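Putative Nitroreductase (Anabaena variabilis ATCC 29413, PDB 3EO7) binds flavin mononucleotide and is probably an oxidoreductase of the nitroreductase family. Local coordinates at residues A[127-130]-A[131-134]; A[223-226]-A[227-230]. One frame throughout, in Å; residues are numbered along the deposited sequence. Where two conformers were deposited one is given.

Contact 1: A[127-130]-A[131-134]; sequences NYQC and RTHS
Gln129 and Ser134 form the hydrogen-bonded antiparallel pair that closes the loop of the beta-hairpin joining strand 124-129 to strand 134-139, and the turn ends in a G1 beta bulge because His133 and Ser134 both face Gln129. Gln129 N donates to Ser134 O (2.8 Å), while Gln129 O takes Ser134 N in return, with weaker bonds from Thr132 N and His133 N. The backbone of His133 adopts a left-handed conformation, which turns the chain back into the strand.

The Gln129 side chain starts with CB, 3.5 Å from Ser134 O and also in contact with Thr132 OG1. CG still borders Ser134 O, and a bend at chi2 then turns the amide alongside the Arg131 guanidinium, the two planes 50° apart. At the tip, Gln129 OE1 receives Arg131 NH2 (2.9 Å) on a lone pair in the carbonyl plane, and two waters donate to the same oxygen. One water reaches Thr132 OG1; the other accepts from Arg131 N and NE. Gln129 NE2 donates to Asn127 OD1 at 2.8 Å, and also to the backbone oxygen of Lys41. A leucine in place of Gln129 would probably leave Arg131 NH2, both waters and Asn127 OD1 without this partner and set the guanidinium freer to turn, although Glu42 would still pair with Arg131 NH1.

Across the turn, Tyr128 and His133 meet rim to rim, their rings steeply inclined at 78°. Phe79 of helix 66-82 packs edge-to-face with the imidazole, whose NE2 bonds to Ser75 OG. With CG of Tyr128 trans to its backbone N (chi1 179°), the phenol extends until Tyr128 OH and His133 ND1 share a hydrogen bond of 2.7 Å, each atom at the edge of the other's ring and near its plane.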
ATOM      1  N   ASN A 127     -15.197   4.884  13.296  1.00 15.97           N
ATOM      2  CA  ASN A 127     -13.869   4.314  13.342  1.00 13.66           C
ATOM      3  C   ASN A 127     -14.004   2.787  13.285  1.00 15.36           C
ATOM      4  O   ASN A 127     -14.799   2.199  14.034  1.00 14.32           O
ATOM      5  CB  ASN A 127     -13.132   4.720  14.614  1.00 16.14           C
ATOM      6  CG  ASN A 127     -11.770   4.069  14.718  1.00 19.67           C
ATOM      7  OD1 ASN A 127     -11.610   3.142  15.491  1.00 18.68           O
ATOM      8  ND2 ASN A 127     -10.806   4.498  13.880  1.00 16.23           N
ATOM      9  N   TYR A 128     -13.204   2.160  12.450  1.00 16.19           N
ATOM     10  CA  TYR A 128     -13.175   0.702  12.357  1.00 15.69           C
ATOM     11  C   TYR A 128     -12.313   0.100  13.490  1.00 16.32           C
ATOM     12  O   TYR A 128     -11.130   0.358  13.594  1.00 15.47           O
ATOM     13  CB  TYR A 128     -12.682   0.221  10.969  1.00 15.97           C
ATOM     14  CG  TYR A 128     -12.636  -1.303  10.925  1.00 13.93           C
ATOM     15  CD1 TYR A 128     -13.809  -2.056  11.085  1.00 14.42           C
ATOM     16  CD2 TYR A 128     -11.432  -1.980  10.784  1.00 16.21           C
ATOM     17  CE1 TYR A 128     -13.767  -3.453  11.140  1.00 15.33           C
ATOM     18  CE2 TYR A 128     -11.380  -3.382  10.778  1.00 17.66           C
ATOM     19  CZ  TYR A 128     -12.545  -4.107  10.969  1.00 16.27           C
ATOM     20  OH  TYR A 128     -12.443  -5.461  10.980  1.00 16.58           O
ATOM     21  N   GLN A 129     -12.934  -0.719  14.309  1.00 15.85           N
ATOM     22  CA  GLN A 129     -12.275  -1.369  15.437  1.00 17.45           C
ATOM     23  C   GLN A 129     -11.894  -2.800  15.052  1.00 15.86           C
ATOM     24  O   GLN A 129     -12.745  -3.685  15.016  1.00 16.18           O
ATOM     25  CB  GLN A 129     -13.239  -1.389  16.611  1.00 18.47           C
ATOM     26  CG  GLN A 129     -13.505  -0.033  17.191  1.00 18.26           C
ATOM     27  CD  GLN A 129     -12.380   0.413  18.089  1.00 29.39           C
ATOM     28  OE1 GLN A 129     -11.948  -0.345  18.961  1.00 35.68           O
ATOM     29  NE2 GLN A 129     -11.882   1.623  17.878  1.00 22.24           N
ATOM     30  N   CYS A 130     -10.630  -2.995  14.722  1.00 16.93           N
ATOM     31  CA  CYS A 130     -10.077  -4.293  14.340  1.00 18.33           C
ATOM     32  C   CYS A 130     -10.296  -5.335  15.428  1.00 18.16           C
ATOM     33  O   CYS A 130     -10.599  -6.483  15.132  1.00 18.54           O
ATOM     34  CB  CYS A 130      -8.562  -4.167  14.069  1.00 18.46           C
ATOM     35  SG  CYS A 130      -8.108  -3.111  12.679  1.00 23.19           S
ATOM     36  N   ARG A 131     -10.189  -4.929  16.689  1.00 18.98           N
ATOM     37  CA  ARG A 131     -10.266  -5.888  17.801  1.00 19.92           C
ATOM     38  C   ARG A 131     -11.585  -6.615  17.944  1.00 20.25           C
ATOM     39  O   ARG A 131     -11.624  -7.764  18.360  1.00 22.61           O
ATOM     40  CB  ARG A 131      -9.933  -5.204  19.130  1.00 21.63           C
ATOM     41  CG  ARG A 131      -8.463  -4.933  19.297  1.00 26.15           C
ATOM     42  CD  ARG A 131      -8.274  -4.061  20.522  1.00 33.14           C
ATOM     43  NE  ARG A 131      -8.930  -2.786  20.255  1.00 40.90           N
ATOM     44  CZ  ARG A 131      -9.052  -1.786  21.113  1.00 39.90           C
ATOM     45  NH1 ARG A 131      -8.517  -1.879  22.327  1.00 42.43           N
ATOM     46  NH2 ARG A 131      -9.694  -0.680  20.726  1.00 29.83           N
ATOM     47  N   THR A 132     -12.670  -5.937  17.620  1.00 17.66           N
ATOM     48  CA  THR A 132     -13.995  -6.472  17.797  1.00 17.84           C
ATOM     49  C   THR A 132     -14.762  -6.591  16.474  1.00 17.61           C
ATOM     50  O   THR A 132     -15.905  -7.056  16.453  1.00 21.13           O
ATOM     51  CB  THR A 132     -14.762  -5.548  18.761  1.00 19.92           C
ATOM     52  OG1 THR A 132     -14.734  -4.208  18.253  1.00 20.75           O
ATOM     53  CG2 THR A 132     -14.093  -5.609  20.151  1.00 18.70           C
ATOM     54  N   HIS A 133     -14.131  -6.185  15.372  1.00 18.99           N
ATOM     55  CA  HIS A 133     -14.815  -6.145  14.070  1.00 18.61           C
ATOM     56  C   HIS A 133     -16.144  -5.376  14.229  1.00 17.14           C
ATOM     57  O   HIS A 133     -17.264  -5.890  14.006  1.00 17.07           O
ATOM     58  CB  HIS A 133     -15.025  -7.517  13.424  1.00 17.88           C
ATOM     59  CG  HIS A 133     -15.534  -7.423  12.021  1.00 17.46           C
ATOM     60  ND1 HIS A 133     -14.920  -6.628  11.071  1.00 16.95           N
ATOM     61  CD2 HIS A 133     -16.591  -7.999  11.407  1.00 17.45           C
ATOM     62  CE1 HIS A 133     -15.585  -6.719   9.936  1.00 16.98           C
ATOM     63  NE2 HIS A 133     -16.616  -7.533  10.111  1.00 15.30           N
ATOM     64  N   SER A 134     -15.991  -4.131  14.664  0.50 17.05           N
ATOM     65  CA  SER A 134     -17.099  -3.223  14.868  0.50 17.54           C
ATOM     66  C   SER A 134     -16.740  -1.840  14.359  0.50 16.38           C
ATOM     67  O   SER A 134     -15.583  -1.568  14.069  0.50 16.25           O
ATOM     68  CB  SER A 134     -17.447  -3.121  16.353  0.50 17.61           C
ATOM     69  OG  SER A 134     -16.340  -2.706  17.152  0.50 11.80           O
TER
HETATM   70  O   HOH W   1     -12.727  -2.776  19.938  0.50 20.30           O
HETATM   71  O   HOH W   2      -9.806  -2.137  17.614  1.00 21.09           O

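Contact 2: A[223-226]-A[227-230]; sequences YIDP and LQEG
Asp225 holds CG trans to its backbone N (chi1 177°), which brings OD1 to Leu227 N at 3.0 Å; the N-H arrives from above the carboxylate plane. Asp225 OD2, the other branch, lies against Gln228 CG (3.5 Å), the two side chains running side by side. Ile224 has CG1 between its backbone N and carbonyl carbon (chi1 62°), so that CD1 rests on Glu229 CG (3.8 Å) and CG2 on the carboxylate carbon CD of Glu229 (3.9 Å). The isoleucine thus crosses the extended glutamate nearly at a right angle, its CD1 and CG2 touching the chain from CG to the carboxylate. The buried Glu229 carboxylate has its polar partners elsewhere: Thr167 OG1 and Tyr112 OH bond to OE2, and Lys41 forms a salt bridge with OE1.

Two backbone donors grip Asp225 O. Gln228 N comes from above the carbonyl plane of Asp225 O at 2.9 Å, whereas Glu229 N, equally close to Asp225 O, approaches almost in line with the C=O bond. Pro226 CA also directs its hydrogen at Glu229 O (3.2 Å), a nearly straight CH...O contact from Pro226 to the first residue of strand 229-239. One side-chain bond to the second residue on, plus a main-chain bond to the third, across a proline, is characteristic of an Asx-Pro turn; here it leads from helix 215-222, closed at Tyr223 by a Schellman motif, into strand 229-239.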
ATOM      1  N   TYR A 223     -11.781  14.930  13.317  0.50 16.18           N
ATOM      2  CA  TYR A 223     -11.535  15.370  14.698  0.50 18.72           C
ATOM      3  C   TYR A 223     -10.331  14.664  15.327  0.50 17.65           C
ATOM      4  O   TYR A 223     -10.353  14.268  16.500  0.50 19.01           O
ATOM      5  CB  TYR A 223     -12.785  15.249  15.567  0.50 21.32           C
ATOM      6  CG  TYR A 223     -12.743  16.182  16.757  0.50 25.87           C
ATOM      7  CD1 TYR A 223     -12.814  17.560  16.573  0.50 31.79           C
ATOM      8  CD2 TYR A 223     -12.624  15.696  18.054  0.50 32.28           C
ATOM      9  CE1 TYR A 223     -12.759  18.431  17.655  0.50 35.61           C
ATOM     10  CE2 TYR A 223     -12.573  16.557  19.138  0.50 33.72           C
ATOM     11  CZ  TYR A 223     -12.636  17.918  18.929  0.50 30.93           C
ATOM     12  OH  TYR A 223     -12.588  18.771  20.002  0.50 37.77           O
ATOM     13  N   ILE A 224      -9.263  14.565  14.545  1.00 16.94           N
ATOM     14  CA  ILE A 224      -8.033  13.933  14.974  1.00 16.67           C
ATOM     15  C   ILE A 224      -6.944  14.995  15.204  1.00 19.22           C
ATOM     16  O   ILE A 224      -6.979  16.099  14.625  1.00 18.79           O
ATOM     17  CB  ILE A 224      -7.562  12.847  13.968  1.00 18.71           C
ATOM     18  CG1 ILE A 224      -7.254  13.434  12.587  1.00 18.63           C
ATOM     19  CG2 ILE A 224      -8.591  11.722  13.945  1.00 17.17           C
ATOM     20  CD1 ILE A 224      -6.693  12.461  11.609  1.00 17.69           C
ATOM     21  N   ASP A 225      -5.974  14.661  16.038  1.00 16.45           N
ATOM     22  CA  ASP A 225      -4.869  15.563  16.342  1.00 17.28           C
ATOM     23  C   ASP A 225      -3.859  15.442  15.212  1.00 15.98           C
ATOM     24  O   ASP A 225      -3.182  14.426  15.099  1.00 15.59           O
ATOM     25  CB  ASP A 225      -4.241  15.133  17.679  1.00 16.37           C
ATOM     26  CG  ASP A 225      -3.048  15.935  18.063  1.00 21.16           C
ATOM     27  OD1 ASP A 225      -2.527  16.698  17.250  1.00 16.10           O
ATOM     28  OD2 ASP A 225      -2.567  15.760  19.212  1.00 21.34           O
ATOM     29  N   PRO A 226      -3.671  16.515  14.407  1.00 16.85           N
ATOM     30  CA  PRO A 226      -2.773  16.373  13.273  1.00 17.37           C
ATOM     31  C   PRO A 226      -1.273  16.240  13.565  1.00 16.65           C
ATOM     32  O   PRO A 226      -0.502  15.967  12.652  1.00 17.71           O
ATOM     33  CB  PRO A 226      -3.080  17.605  12.419  1.00 21.39           C
ATOM     34  CG  PRO A 226      -3.557  18.554  13.279  1.00 21.07           C
ATOM     35  CD  PRO A 226      -4.292  17.846  14.425  1.00 20.48           C
ATOM     36  N   LEU A 227      -0.863  16.442  14.813  1.00 17.30           N
ATOM     37  CA  LEU A 227       0.518  16.151  15.178  1.00 17.91           C
ATOM     38  C   LEU A 227       0.679  14.653  15.441  1.00 19.93           C
ATOM     39  O   LEU A 227       1.806  14.164  15.443  1.00 20.13           O
ATOM     40  CB  LEU A 227       0.984  16.906  16.432  1.00 20.20           C
ATOM     41  CG  LEU A 227       1.189  18.402  16.316  1.00 20.99           C
ATOM     42  CD1 LEU A 227       1.766  18.951  17.665  1.00 18.59           C
ATOM     43  CD2 LEU A 227       2.067  18.719  15.129  1.00 19.30           C
ATOM     44  N   GLN A 228      -0.422  13.941  15.700  1.00 14.62           N
ATOM     45  CA  GLN A 228      -0.357  12.515  15.991  1.00 15.25           C
ATOM     46  C   GLN A 228      -0.887  11.634  14.871  1.00 14.58           C
ATOM     47  O   GLN A 228      -0.484  10.474  14.751  1.00 17.32           O
ATOM     48  CB  GLN A 228      -1.107  12.182  17.294  1.00 15.79           C
ATOM     49  CG  GLN A 228      -0.589  12.980  18.500  1.00 24.27           C
ATOM     50  CD  GLN A 228       0.916  12.799  18.730  1.00 31.50           C
ATOM     51  OE1 GLN A 228       1.434  11.684  18.602  1.00 47.72           O
ATOM     52  NE2 GLN A 228       1.627  13.897  19.052  1.00 35.81           N
ATOM     53  N   GLU A 229      -1.763  12.185  14.025  1.00 14.38           N
ATOM     54  CA  GLU A 229      -2.449  11.353  13.042  1.00 13.15           C
ATOM     55  C   GLU A 229      -2.829  12.212  11.866  1.00 17.23           C
ATOM     56  O   GLU A 229      -3.090  13.398  12.021  1.00 18.78           O
ATOM     57  CB  GLU A 229      -3.689  10.746  13.693  1.00 13.66           C
ATOM     58  CG  GLU A 229      -4.434   9.717  12.879  1.00 13.61           C
ATOM     59  CD  GLU A 229      -5.684   9.174  13.577  1.00 14.74           C
ATOM     60  OE1 GLU A 229      -5.873   9.443  14.828  1.00 16.04           O
ATOM     61  OE2 GLU A 229      -6.500   8.482  12.896  1.00 16.82           O
ATOM     62  N   GLY A 230      -2.762  11.654  10.664  1.00 15.40           N
ATOM     63  CA  GLY A 230      -3.167  12.424   9.493  1.00 15.82           C
ATOM     64  C   GLY A 230      -3.675  11.565   8.361  1.00 15.75           C
ATOM     65  O   GLY A 230      -3.136  10.500   8.074  1.00 15.69           O
TER
HETATM   66  O   HOH W   3      -1.572  15.416  10.210  1.00 14.88           O

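How the contacts relate
Contacts 1 and 2 belong to the same antiparallel sheet, where strands 109-115 and 162-169 separate strand 124-129 from strand 229-239. Their centres lie about 19 Å apart and their nearest atoms about 6 Å, so they do not touch directly. Lys41 joins them: its backbone O serves Gln129 in contact 1, and its NZ pairs with Glu229 in contact 2. Tyr112 of strand 109-115 likewise meets side chains of both, Asn127 on one hand and Ile224 on the other. Neither contact reaches the flavin; the Cys130 side chain is about 12 Å from the bound FMN, and contact 2 lies away from the known FMN-binding residues.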